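Local atomic coordinates of mandelate racemase / muconate lactonizing enzyme (Burkholderia pseudomallei, PDB entry 2POD), a protein that is of unknown function but, as an enolase-superfamily member that binds a sodium ion in its barrel domain, may be a lyase. Residues B[44-48]-B[396-400]; B[318-324]-B[342-348]; B[323-327]-B[352-357]. All blocks are in the same frame, centred on the assembly; numbering follows the deposited sequence.

Contact 1 of 3, residues B[44-48]-B[396-400]; sequences EAYIH and VRNTS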
# COMPACT_ATOMS: atom_id res chain seq x y z
N GLU B 44 -31.49 16.94 -25.03
CA GLU B 44 -32.92 17.02 -25.37
C GLU B 44 -33.44 15.70 -25.94
O GLU B 44 -34.49 15.21 -25.53
CB GLU B 44 -33.19 18.18 -26.34
CG GLU B 44 -34.59 18.17 -26.96
CD GLU B 44 -34.83 19.32 -27.92
OE1 GLU B 44 -35.51 20.29 -27.52
OE2 GLU B 44 -34.35 19.24 -29.07
N ALA B 45 -32.69 15.13 -26.88
CA ALA B 45 -33.10 13.89 -27.53
C ALA B 45 -33.19 12.74 -26.54
O ALA B 45 -34.10 11.92 -26.64
CB ALA B 45 -32.17 13.55 -28.67
N TYR B 46 -32.26 12.70 -25.58
CA TYR B 46 -32.29 11.74 -24.48
C TYR B 46 -33.54 11.89 -23.60
O TYR B 46 -34.17 10.89 -23.24
CB TYR B 46 -31.02 11.85 -23.61
CG TYR B 46 -31.20 11.24 -22.23
CD1 TYR B 46 -31.41 12.06 -21.11
CD2 TYR B 46 -31.21 9.86 -22.05
CE1 TYR B 46 -31.60 11.50 -19.86
CE2 TYR B 46 -31.40 9.30 -20.80
CZ TYR B 46 -31.59 10.12 -19.71
OH TYR B 46 -31.79 9.56 -18.48
N ILE B 47 -33.86 13.12 -23.21
CA ILE B 47 -35.03 13.39 -22.38
C ILE B 47 -36.32 12.84 -22.99
O ILE B 47 -37.05 12.11 -22.33
CB ILE B 47 -35.17 14.88 -22.03
CG1 ILE B 47 -34.10 15.28 -21.00
CG2 ILE B 47 -36.59 15.21 -21.50
CD1 ILE B 47 -34.00 16.79 -20.77
N HIS B 48 -36.54 13.12 -24.27
CA HIS B 48 -37.75 12.70 -24.96
C HIS B 48 -37.73 11.21 -25.36
O HIS B 48 -38.79 10.58 -25.45
CB HIS B 48 -38.04 13.60 -26.17
CG HIS B 48 -38.25 15.04 -25.80
ND1 HIS B 48 -39.35 15.47 -25.09
CD2 HIS B 48 -37.51 16.15 -26.05
CE1 HIS B 48 -39.27 16.78 -24.90
NE2 HIS B 48 -38.16 17.21 -25.48
N VAL B 396 -38.94 24.32 -29.57
CA VAL B 396 -39.59 23.58 -28.49
C VAL B 396 -39.86 22.13 -28.87
O VAL B 396 -40.03 21.80 -30.04
CB VAL B 396 -40.90 24.26 -28.01
CG1 VAL B 396 -40.61 25.61 -27.38
CG2 VAL B 396 -41.92 24.40 -29.14
N ARG B 397 -39.87 21.27 -27.86
CA ARG B 397 -40.32 19.90 -28.01
C ARG B 397 -41.06 19.49 -26.73
O ARG B 397 -40.76 19.99 -25.65
CB ARG B 397 -39.12 18.98 -28.30
CG ARG B 397 -39.49 17.58 -28.80
CD ARG B 397 -38.85 17.26 -30.15
NE ARG B 397 -37.52 16.66 -30.02
CZ ARG B 397 -37.29 15.36 -29.86
NH1 ARG B 397 -36.04 14.92 -29.76
NH2 ARG B 397 -38.29 14.49 -29.80
N ASN B 398 -42.04 18.61 -26.89
CA ASN B 398 -43.02 18.32 -25.85
C ASN B 398 -43.26 16.82 -25.76
O ASN B 398 -43.27 16.12 -26.76
CB ASN B 398 -44.34 19.04 -26.18
CG ASN B 398 -45.33 19.03 -25.03
OD1 ASN B 398 -45.99 18.02 -24.76
ND2 ASN B 398 -45.45 20.16 -24.34
N THR B 399 -43.45 16.34 -24.53
CA THR B 399 -43.90 14.98 -24.29
C THR B 399 -44.88 14.97 -23.13
O THR B 399 -44.71 15.73 -22.17
CB THR B 399 -42.70 14.05 -24.02
OG1 THR B 399 -43.15 12.76 -23.57
CG2 THR B 399 -41.78 14.66 -22.97
N SER B 400 -45.92 14.15 -23.22
CA SER B 400 -47.04 14.19 -22.26
C SER B 400 -47.76 12.85 -22.05
O SER B 400 -47.34 11.82 -22.57
CB SER B 400 -48.04 15.30 -22.63
OG SER B 400 -48.28 15.36 -24.02
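With CG anti to the carbonyl carbon (chi1 -60°), the H48 imidazole swings out from the helix to meet R397, whose chain leaves anti to its backbone N and then bends at chi2 and chi3 to fold back over the ring. R397 CG sits over one face of the imidazole, 3.8 Å from the centroid, in a CH-pi contact. One guanidinium face lies against H48 CD2 and CB (R397 NH2 3.7 Å from H48 CB), the guanidinium and imidazole planes 36° apart. T399 approaches the ring edge, its methyl CG2 3.3 Å from H48 ND1; this nitrogen is buried by the contact without a polar partner in the model, whereas H48 NE2 is bonded to T10. Helix 40-55 packs on 394-400, the edge strand, within this chain, of the antiparallel sheet of the enolase-superfamily N-terminal capping domain. The extended E44 chain crosses R397 at a slant, its carboxylate turned 70° from the guanidinium, and the charges stay apart, E44 OE2 being 4.2 Å from R397 NE. That carboxylate is held by T10 and by a salt bridge to R12, both on strand 5-13. A45 CA lies 3.8 Å from R397 NH1, and A45 packs on A45 of a second subunit.

Contact 2 of 3, residues B[318-324]-B[342-348]; sequences PVAPHDC and NALVQES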
# COMPACT_ATOMS: atom_id res chain seq x y z
N PRO B 318 -13.35 21.96 0.80
CA PRO B 318 -14.43 22.83 0.36
C PRO B 318 -14.96 22.51 -1.03
O PRO B 318 -14.19 22.12 -1.91
CB PRO B 318 -13.79 24.22 0.38
CG PRO B 318 -12.33 24.00 0.25
CD PRO B 318 -12.02 22.57 0.61
N VAL B 319 -16.27 22.68 -1.19
CA VAL B 319 -16.90 22.70 -2.51
C VAL B 319 -16.98 24.11 -3.10
O VAL B 319 -17.28 25.08 -2.40
CB VAL B 319 -18.29 21.98 -2.49
CG1 VAL B 319 -19.12 22.28 -3.74
CG2 VAL B 319 -18.08 20.49 -2.38
N ALA B 320 -16.66 24.22 -4.39
CA ALA B 320 -16.93 25.41 -5.17
C ALA B 320 -17.78 25.05 -6.40
O ALA B 320 -17.26 24.50 -7.36
CB ALA B 320 -15.62 26.08 -5.61
N PRO B 321 -19.09 25.35 -6.35
CA PRO B 321 -19.97 25.08 -7.49
C PRO B 321 -19.68 25.91 -8.75
O PRO B 321 -19.42 27.12 -8.65
CB PRO B 321 -21.37 25.37 -6.95
CG PRO B 321 -21.20 25.33 -5.45
CD PRO B 321 -19.85 25.88 -5.21
N HIS B 322 -19.73 25.24 -9.89
CA HIS B 322 -19.44 25.81 -11.21
C HIS B 322 -20.68 26.52 -11.75
O HIS B 322 -21.78 25.97 -11.71
CB HIS B 322 -19.07 24.67 -12.17
CG HIS B 322 -18.58 25.13 -13.51
ND1 HIS B 322 -19.11 24.66 -14.69
CD2 HIS B 322 -17.61 26.00 -13.85
CE1 HIS B 322 -18.47 25.22 -15.71
NE2 HIS B 322 -17.56 26.04 -15.22
N ASP B 323 -20.48 27.74 -12.26
CA ASP B 323 -21.40 28.30 -13.25
C ASP B 323 -20.71 28.49 -14.60
O ASP B 323 -20.56 27.52 -15.35
CB ASP B 323 -22.04 29.61 -12.77
CG ASP B 323 -22.91 30.27 -13.84
OD1 ASP B 323 -23.77 29.58 -14.45
OD2 ASP B 323 -22.71 31.48 -14.09
N CYS B 324 -20.30 29.73 -14.90
CA CYS B 324 -20.00 30.20 -16.26
C CYS B 324 -20.98 29.77 -17.38
O CYS B 324 -20.59 29.69 -18.54
CB CYS B 324 -18.55 29.86 -16.63
SG CYS B 324 -17.81 30.89 -17.93
N ASN B 342 -19.55 23.50 3.88
CA ASN B 342 -18.24 23.56 3.25
C ASN B 342 -18.13 24.33 1.94
O ASN B 342 -17.11 24.25 1.27
CB ASN B 342 -17.63 22.16 3.11
CG ASN B 342 -18.40 21.29 2.16
OD1 ASN B 342 -19.63 21.31 2.15
ND2 ASN B 342 -17.69 20.50 1.36
N ALA B 343 -19.15 25.10 1.57
CA ALA B 343 -19.05 25.96 0.38
C ALA B 343 -18.02 27.09 0.52
O ALA B 343 -17.94 27.74 1.55
CB ALA B 343 -20.40 26.51 0.01
N LEU B 344 -17.20 27.27 -0.51
CA LEU B 344 -16.04 28.17 -0.43
C LEU B 344 -16.35 29.48 -1.16
O LEU B 344 -16.33 30.56 -0.57
CB LEU B 344 -14.82 27.52 -1.09
CG LEU B 344 -13.34 27.77 -0.73
CD1 LEU B 344 -12.48 27.56 -1.97
CD2 LEU B 344 -13.02 29.11 -0.06
N VAL B 345 -16.61 29.34 -2.46
CA VAL B 345 -16.96 30.46 -3.32
C VAL B 345 -18.05 29.99 -4.27
O VAL B 345 -18.24 28.79 -4.46
CB VAL B 345 -15.76 30.98 -4.15
CG1 VAL B 345 -15.00 32.05 -3.38
CG2 VAL B 345 -14.83 29.84 -4.57
N GLN B 346 -18.76 30.94 -4.85
CA GLN B 346 -19.65 30.67 -5.97
C GLN B 346 -19.15 31.39 -7.20
O GLN B 346 -19.11 32.63 -7.23
CB GLN B 346 -21.07 31.11 -5.62
CG GLN B 346 -22.06 30.96 -6.76
CD GLN B 346 -22.12 29.55 -7.27
OE1 GLN B 346 -21.82 29.28 -8.44
NE2 GLN B 346 -22.50 28.62 -6.41
N GLU B 347 -18.77 30.62 -8.22
CA GLU B 347 -18.47 31.15 -9.56
C GLU B 347 -19.60 32.02 -10.10
O GLU B 347 -20.77 31.63 -10.04
CB GLU B 347 -18.19 29.99 -10.52
CG GLU B 347 -17.76 30.39 -11.93
CD GLU B 347 -17.01 29.29 -12.67
OE1 GLU B 347 -16.73 28.24 -12.06
OE2 GLU B 347 -16.69 29.48 -13.87
N SER B 348 -19.24 33.20 -10.60
CA SER B 348 -20.14 34.00 -11.42
C SER B 348 -19.34 34.74 -12.49
O SER B 348 -18.13 34.94 -12.36
CB SER B 348 -20.91 34.99 -10.55
OG SER B 348 -20.07 36.03 -10.08
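V319 forms a single parallel bridge with A343, using both its N-H and its C=O. The amide V319 N gives a hydrogen bond of 3.0 Å to N342 O, bent to 139° at the hydrogen and tilted 44° out of the carbonyl plane. The return bond, L344 N to V319 O, is 2.9 Å and lies nearly in line with the C=O. Each acceptor also receives a C-H: P318 CA is 3.2 Å from N342 O, and A343 CA is 3.4 Å from V319 O. N342 turns its ND2 to L317 O, while P318 CB rests against L344 CG, an apolar patch covered by Y190 of a third subunit. Beyond the bridge the ladder lapses. P321 has no N-H to offer, and its CD lies 3.4 Å from V345 O; the outer edges are instead bonded to strands 289-294 and 117-122. These are neighbouring staves of the TIM barrel, joined through helix 327-339 in a beta-alpha-beta crossover. At the C-terminal ends, E347 extends (chi1 -176°) until OE1 meets the edge of the imidazole, 3.0 Å from H322 CD2, the two planes steeply inclined. E347 OE2 bonds to T122 and OE1 weakly to Y120, with K176 a long ion partner; H322 ND1 bonds to D295, a pairing probably equivalent to the His-Asp pair of mandelate racemase. Each group is thus fixed from other strands and loops, and H322, about 3 Å from the sodium ion held by E220, E246 and E272, is consistent with both facing the active-site end of the barrel.

Contact 3 of 3, residues B[323-327]-B[352-357]; sequences DCTGP and FYDGWY
Y357 and P327 contribute the largest shares of the buried surface, followed by F352. P327 sits over one face of the Y357 ring: its CA stands above the centre, and its CB makes a CH-pi contact 4.0 Å from the centroid. The opposite face of the ring is taken by F352 CB, wedging the tyrosine between the loop and its own helix. A chi1 of -78° sets the Y357 ring beside its backbone N, and the phenol reaches into the loop, where its hydroxyl donates to T325 O in the plane of the ring. The modelled length, 2.4 Å from Y357 OH to T325 O, is too short to be taken literally. D323 OD2 lies 3.0 Å from the same Y357 OH. The other oxygen, D323 OD1, accepts T325 N at 3.0 Å from above the carboxylate plane, an Asx turn that holds the carboxylate to the loop backbone. F352 turns an edge to T325 O, its CD2 3.4 Å from that oxygen, and C324 SG stands obliquely to its ring. Within 352-357, Y357 N bonds to F352 O in a pi-type turn. G326 is the N-cap of helix 327-339, whose L330 also touches Y357. T325 and P327 meet F37 and E35 of strand 31-37, while W356 stacks on F16, so helix 350-356 and this barrel loop pack against strand 31-37 and F16 of the N-terminal domain.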
# COMPACT_ATOMS: atom_id res chain seq x y z
N ASP B 323 -20.48 27.74 -12.26
CA ASP B 323 -21.40 28.30 -13.25
C ASP B 323 -20.71 28.49 -14.60
O ASP B 323 -20.56 27.52 -15.35
CB ASP B 323 -22.04 29.61 -12.77
CG ASP B 323 -22.91 30.27 -13.84
OD1 ASP B 323 -23.77 29.58 -14.45
OD2 ASP B 323 -22.71 31.48 -14.09
N CYS B 324 -20.30 29.73 -14.90
CA CYS B 324 -20.00 30.20 -16.26
C CYS B 324 -20.98 29.77 -17.38
O CYS B 324 -20.59 29.69 -18.54
CB CYS B 324 -18.55 29.86 -16.63
SG CYS B 324 -17.81 30.89 -17.93
N THR B 325 -22.23 29.48 -17.03
CA THR B 325 -23.18 28.93 -18.00
C THR B 325 -24.50 29.70 -17.98
O THR B 325 -24.49 30.92 -18.04
CB THR B 325 -23.40 27.40 -17.84
OG1 THR B 325 -23.82 27.11 -16.50
CG2 THR B 325 -22.11 26.64 -18.14
N GLY B 326 -25.63 28.99 -17.92
CA GLY B 326 -26.94 29.65 -17.93
C GLY B 326 -27.37 30.19 -16.57
O GLY B 326 -26.77 29.85 -15.55
N PRO B 327 -28.42 31.05 -16.56
CA PRO B 327 -28.89 31.71 -15.34
C PRO B 327 -29.52 30.78 -14.29
O PRO B 327 -29.42 31.06 -13.10
CB PRO B 327 -29.94 32.70 -15.86
CG PRO B 327 -30.40 32.13 -17.14
CD PRO B 327 -29.18 31.50 -17.74
N PHE B 352 -22.19 38.06 -17.85
CA PHE B 352 -23.35 37.21 -18.03
C PHE B 352 -24.53 37.77 -17.23
O PHE B 352 -25.60 38.02 -17.79
CB PHE B 352 -23.04 35.77 -17.59
CG PHE B 352 -22.26 34.95 -18.60
CD1 PHE B 352 -21.41 35.56 -19.54
CD2 PHE B 352 -22.34 33.56 -18.59
CE1 PHE B 352 -20.69 34.79 -20.46
CE2 PHE B 352 -21.62 32.79 -19.50
CZ PHE B 352 -20.79 33.41 -20.44
N TYR B 353 -24.32 37.99 -15.92
CA TYR B 353 -25.39 38.47 -15.04
C TYR B 353 -25.76 39.96 -15.15
O TYR B 353 -26.90 40.33 -14.86
CB TYR B 353 -25.23 38.01 -13.58
CG TYR B 353 -24.02 38.54 -12.84
CD1 TYR B 353 -23.97 39.87 -12.39
CD2 TYR B 353 -22.94 37.71 -12.55
CE1 TYR B 353 -22.86 40.35 -11.71
CE2 TYR B 353 -21.83 38.19 -11.87
CZ TYR B 353 -21.79 39.51 -11.45
OH TYR B 353 -20.70 39.98 -10.78
N ASP B 354 -24.80 40.80 -15.54
CA ASP B 354 -25.12 42.17 -15.96
C ASP B 354 -25.48 42.24 -17.45
O ASP B 354 -26.03 43.24 -17.92
CB ASP B 354 -23.99 43.16 -15.64
CG ASP B 354 -23.55 43.12 -14.18
OD1 ASP B 354 -24.39 43.29 -13.27
OD2 ASP B 354 -22.33 42.93 -13.94
N GLY B 355 -25.16 41.17 -18.18
CA GLY B 355 -25.41 41.11 -19.61
C GLY B 355 -26.61 40.26 -19.99
O GLY B 355 -27.74 40.58 -19.62
N TRP B 356 -26.35 39.17 -20.71
CA TRP B 356 -27.38 38.44 -21.44
C TRP B 356 -28.37 37.62 -20.62
O TRP B 356 -29.34 37.09 -21.17
CB TRP B 356 -26.76 37.58 -22.56
CG TRP B 356 -25.87 36.45 -22.10
CD1 TRP B 356 -24.52 36.49 -21.90
CD2 TRP B 356 -26.27 35.09 -21.82
NE1 TRP B 356 -24.06 35.26 -21.50
CE2 TRP B 356 -25.11 34.38 -21.44
CE3 TRP B 356 -27.50 34.41 -21.84
CZ2 TRP B 356 -25.13 33.03 -21.09
CZ3 TRP B 356 -27.52 33.06 -21.49
CH2 TRP B 356 -26.35 32.39 -21.12
N TYR B 357 -28.14 37.52 -19.31
CA TYR B 357 -29.07 36.83 -18.39
C TYR B 357 -30.36 37.63 -18.21
O TYR B 357 -31.43 37.06 -18.01
CB TYR B 357 -28.43 36.65 -17.00
CG TYR B 357 -27.42 35.53 -16.81
CD1 TYR B 357 -26.90 35.27 -15.54
CD2 TYR B 357 -26.99 34.74 -17.87
CE1 TYR B 357 -25.97 34.27 -15.33
CE2 TYR B 357 -26.06 33.72 -17.67
CZ TYR B 357 -25.56 33.49 -16.39
OH TYR B 357 -24.63 32.49 -16.17

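From the N terminus, helix 40-55 pairs in contact 1 with strand 394-400 near the C terminus, closing a loop of 347 residues that encloses the other two contacts. Within it, contact 2 closes a short loop made largely of helix 327-339 and joins two neighbouring barrel strands. Contact 3 begins in the same stretch, sharing D323 and C324, and reaches past strand 346-348 to helix 350-356. The two touch where S348 OG meets Y353 CE2 at 3.3 Å. Contact 1 remains apart, its nearest atoms about 18 Å from contact 2 and 15 Å from contact 3, and belongs to the capping domain rather than the barrel.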